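Local coordinates for possible substrate binding protein of ABC transporter system (Rhodopseudomonas palustris, PDB 3N0X), which probably binds branched-chain amino acids or related ligands as the substrate-binding component of an ABC transporter, at residues A[252-257]-A[340-345]. Sequence-based numbering, arbitrary orientation. Where two conformers were deposited one is given.
Sequences GATYYY and YHFKVK
The Phe342 ring lies with one face against the backbone of Gly252. Gly252 CA sits 4.1 Å from the centroid of the Phe342 ring, over its face, in a CH-pi contact. The carbonyl oxygen of Gly252 is over a ring face too, displaced toward the rim, 3.3 Å from Phe342 CD2. Thr254 N lies at the ring edge, near its plane; Thr254 CB touches CD2 and CE2. The position of the ring follows from chi1 of 66°, which places CG between the backbone N and the carbonyl carbon and folds the ring over the partner strand. Gly252 has no side chain, and the ring occupies the space close to its CA. The Tyr340 ring turns an edge to the turn after Thr254, with CE2 3.4 Å from Tyr255 O. That oxygen accepts a hydrogen bond from Lys323 NZ. Thr254 CG2 packs on Tyr340 CB. The imidazole of His341 brings CD2 to 3.5 Å from Gly252 O, while its NE2 is hydrogen-bonded to Glu251 OE1.

The backbones form an antiparallel ladder. Gly252–Phe342 and Thr254–Tyr340 are hydrogen-bonded pairs, and Ala253–His341 between them is a non-hydrogen-bonded pair. Phe342 N donates to Gly252 O at 2.9 Å, nearly straight at 167°. Thr254 and Tyr340 bond in both directions. The return bond from Gly252 N to Phe342 O is weak at 3.4 Å. A CA-H...O contact joins Ala253 CA to Tyr340 O at 3.1 Å. The ladder ends at Thr254, where the chain turns away.

This buried pairing joins distant parts of the chain, strands 251-254 and 335-345, in an antiparallel sheet of the periplasmic-binding-protein fold. Ala253 and His341 face helix 126-137. On the other face, Thr254 touches Phe283 of helix 283-302. Phe342 touches Leu355 of strand 354-357, which pairs with 335-345 in the same sheet.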
loop_
_atom_site.group_PDB
_atom_site.type_symbol
_atom_site.label_atom_id
_atom_site.label_comp_id
_atom_site.label_asym_id
_atom_site.label_seq_id
_atom_site.Cartn_x
_atom_site.Cartn_y
_atom_site.Cartn_z
ATOM N N GLY A 252 -2.454 13.278 7.442
ATOM C CA GLY A 252 -3.069 12.186 6.751
ATOM C C GLY A 252 -2.515 10.893 7.268
ATOM O O GLY A 252 -1.799 10.876 8.300
ATOM N N ALA A 253 -2.753 9.819 6.510
ATOM C CA ALA A 253 -2.123 8.551 6.813
ATOM C C ALA A 253 -1.400 7.987 5.624
ATOM O O ALA A 253 -1.773 8.238 4.486
ATOM C CB ALA A 253 -3.165 7.534 7.309
ATOM N N THR A 254 -0.341 7.233 5.916
ATOM C CA THR A 254 0.504 6.612 4.912
ATOM C C THR A 254 0.820 5.146 5.207
ATOM O O THR A 254 0.864 4.696 6.358
ATOM C CB THR A 254 1.830 7.420 4.716
ATOM O OG1 THR A 254 2.453 7.000 3.480
ATOM C CG2 THR A 254 2.774 7.307 5.934
ATOM N N TYR A 255 1.083 4.415 4.132
ATOM C CA TYR A 255 1.522 3.023 4.219
ATOM C C TYR A 255 2.934 2.915 4.823
ATOM O O TYR A 255 3.251 1.958 5.523
ATOM C CB TYR A 255 1.512 2.438 2.780
ATOM C CG TYR A 255 2.300 1.150 2.555
ATOM C CD1 TYR A 255 1.858 -0.091 3.023
ATOM C CD2 TYR A 255 3.455 1.180 1.836
ATOM C CE1 TYR A 255 2.582 -1.258 2.782
ATOM C CE2 TYR A 255 4.210 0.040 1.652
ATOM C CZ TYR A 255 3.752 -1.186 2.085
ATOM O OH TYR A 255 4.489 -2.327 1.834
ATOM N N TYR A 256 3.791 3.869 4.502
ATOM C CA TYR A 256 5.194 3.823 4.879
ATOM C C TYR A 256 5.863 5.181 4.694
ATOM O O TYR A 256 5.513 5.946 3.805
ATOM C CB TYR A 256 5.948 2.789 4.034
ATOM C CG TYR A 256 7.410 2.542 4.437
ATOM C CD1 TYR A 256 7.750 1.753 5.546
ATOM C CD2 TYR A 256 8.450 3.064 3.673
ATOM C CE1 TYR A 256 9.088 1.522 5.865
ATOM C CE2 TYR A 256 9.768 2.840 3.981
ATOM C CZ TYR A 256 10.079 2.086 5.114
ATOM O OH TYR A 256 11.413 1.879 5.394
ATOM N N TYR A 257 6.827 5.468 5.563
ATOM C CA TYR A 257 7.820 6.544 5.372
ATOM C C TYR A 257 9.036 6.028 6.119
ATOM O O TYR A 257 8.903 5.605 7.256
ATOM C CB TYR A 257 7.332 7.910 5.876
ATOM C CG TYR A 257 8.352 8.993 5.691
ATOM C CD1 TYR A 257 8.542 9.564 4.449
ATOM C CD2 TYR A 257 9.142 9.420 6.733
ATOM C CE1 TYR A 257 9.494 10.555 4.259
ATOM C CE2 TYR A 257 10.077 10.409 6.576
ATOM C CZ TYR A 257 10.265 10.963 5.339
ATOM O OH TYR A 257 11.242 11.919 5.189
ATOM N N TYR A 340 0.355 4.715 9.253
ATOM C CA TYR A 340 1.008 5.820 9.985
ATOM C C TYR A 340 0.316 7.154 9.779
ATOM O O TYR A 340 0.211 7.628 8.659
ATOM C CB TYR A 340 2.492 5.925 9.592
ATOM C CG TYR A 340 3.188 4.586 9.757
ATOM C CD1 TYR A 340 3.480 4.101 11.017
ATOM C CD2 TYR A 340 3.497 3.802 8.644
ATOM C CE1 TYR A 340 4.087 2.859 11.183
ATOM C CE2 TYR A 340 4.082 2.564 8.803
ATOM C CZ TYR A 340 4.391 2.097 10.047
ATOM O OH TYR A 340 4.977 0.825 10.226
ATOM N N HIS A 341 -0.193 7.720 10.849
ATOM C CA HIS A 341 -0.733 9.061 10.867
ATOM C C HIS A 341 0.469 9.996 10.953
ATOM O O HIS A 341 1.235 9.949 11.907
ATOM C CB HIS A 341 -1.648 9.220 12.104
ATOM C CG HIS A 341 -2.234 10.597 12.310
ATOM N ND1 HIS A 341 -3.036 10.860 13.403
ATOM C CD2 HIS A 341 -2.114 11.769 11.626
ATOM C CE1 HIS A 341 -3.408 12.132 13.366
ATOM N NE2 HIS A 341 -2.887 12.707 12.289
ATOM N N PHE A 342 0.597 10.859 9.945
ATOM C CA PHE A 342 1.774 11.762 9.774
ATOM C C PHE A 342 1.336 13.209 9.770
ATOM O O PHE A 342 0.152 13.524 9.623
ATOM C CB PHE A 342 2.528 11.475 8.462
ATOM C CG PHE A 342 1.723 11.791 7.241
ATOM C CD1 PHE A 342 1.646 13.085 6.725
ATOM C CD2 PHE A 342 1.012 10.780 6.580
ATOM C CE1 PHE A 342 0.860 13.373 5.639
ATOM C CE2 PHE A 342 0.240 11.063 5.445
ATOM C CZ PHE A 342 0.161 12.375 4.972
ATOM N N LYS A 343 2.325 14.102 9.960
ATOM C CA LYS A 343 2.164 15.533 9.782
ATOM C C LYS A 343 3.343 16.013 8.918
ATOM O O LYS A 343 4.520 15.651 9.192
ATOM C CB LYS A 343 2.131 16.263 11.122
ATOM C CG LYS A 343 1.808 17.761 11.028
ATOM C CD LYS A 343 1.615 18.418 12.412
ATOM C CE LYS A 343 0.992 19.793 12.265
ATOM N NZ LYS A 343 -0.444 19.733 11.797
ATOM N N VAL A 344 3.057 16.775 7.862
ATOM C CA VAL A 344 4.105 17.245 6.986
ATOM C C VAL A 344 4.984 18.302 7.675
ATOM O O VAL A 344 4.468 19.301 8.227
ATOM C CB VAL A 344 3.514 17.837 5.672
ATOM C CG1 VAL A 344 4.592 18.609 4.854
ATOM C CG2 VAL A 344 2.872 16.732 4.809
ATOM N N LYS A 345 6.308 18.097 7.579
ATOM C CA LYS A 345 7.320 19.092 7.936
ATOM C C LYS A 345 8.076 19.452 6.659
ATOM O O LYS A 345 8.450 18.576 5.888
ATOM C CB LYS A 345 8.286 18.578 9.004
ATOM C CG LYS A 345 9.493 19.545 9.288
#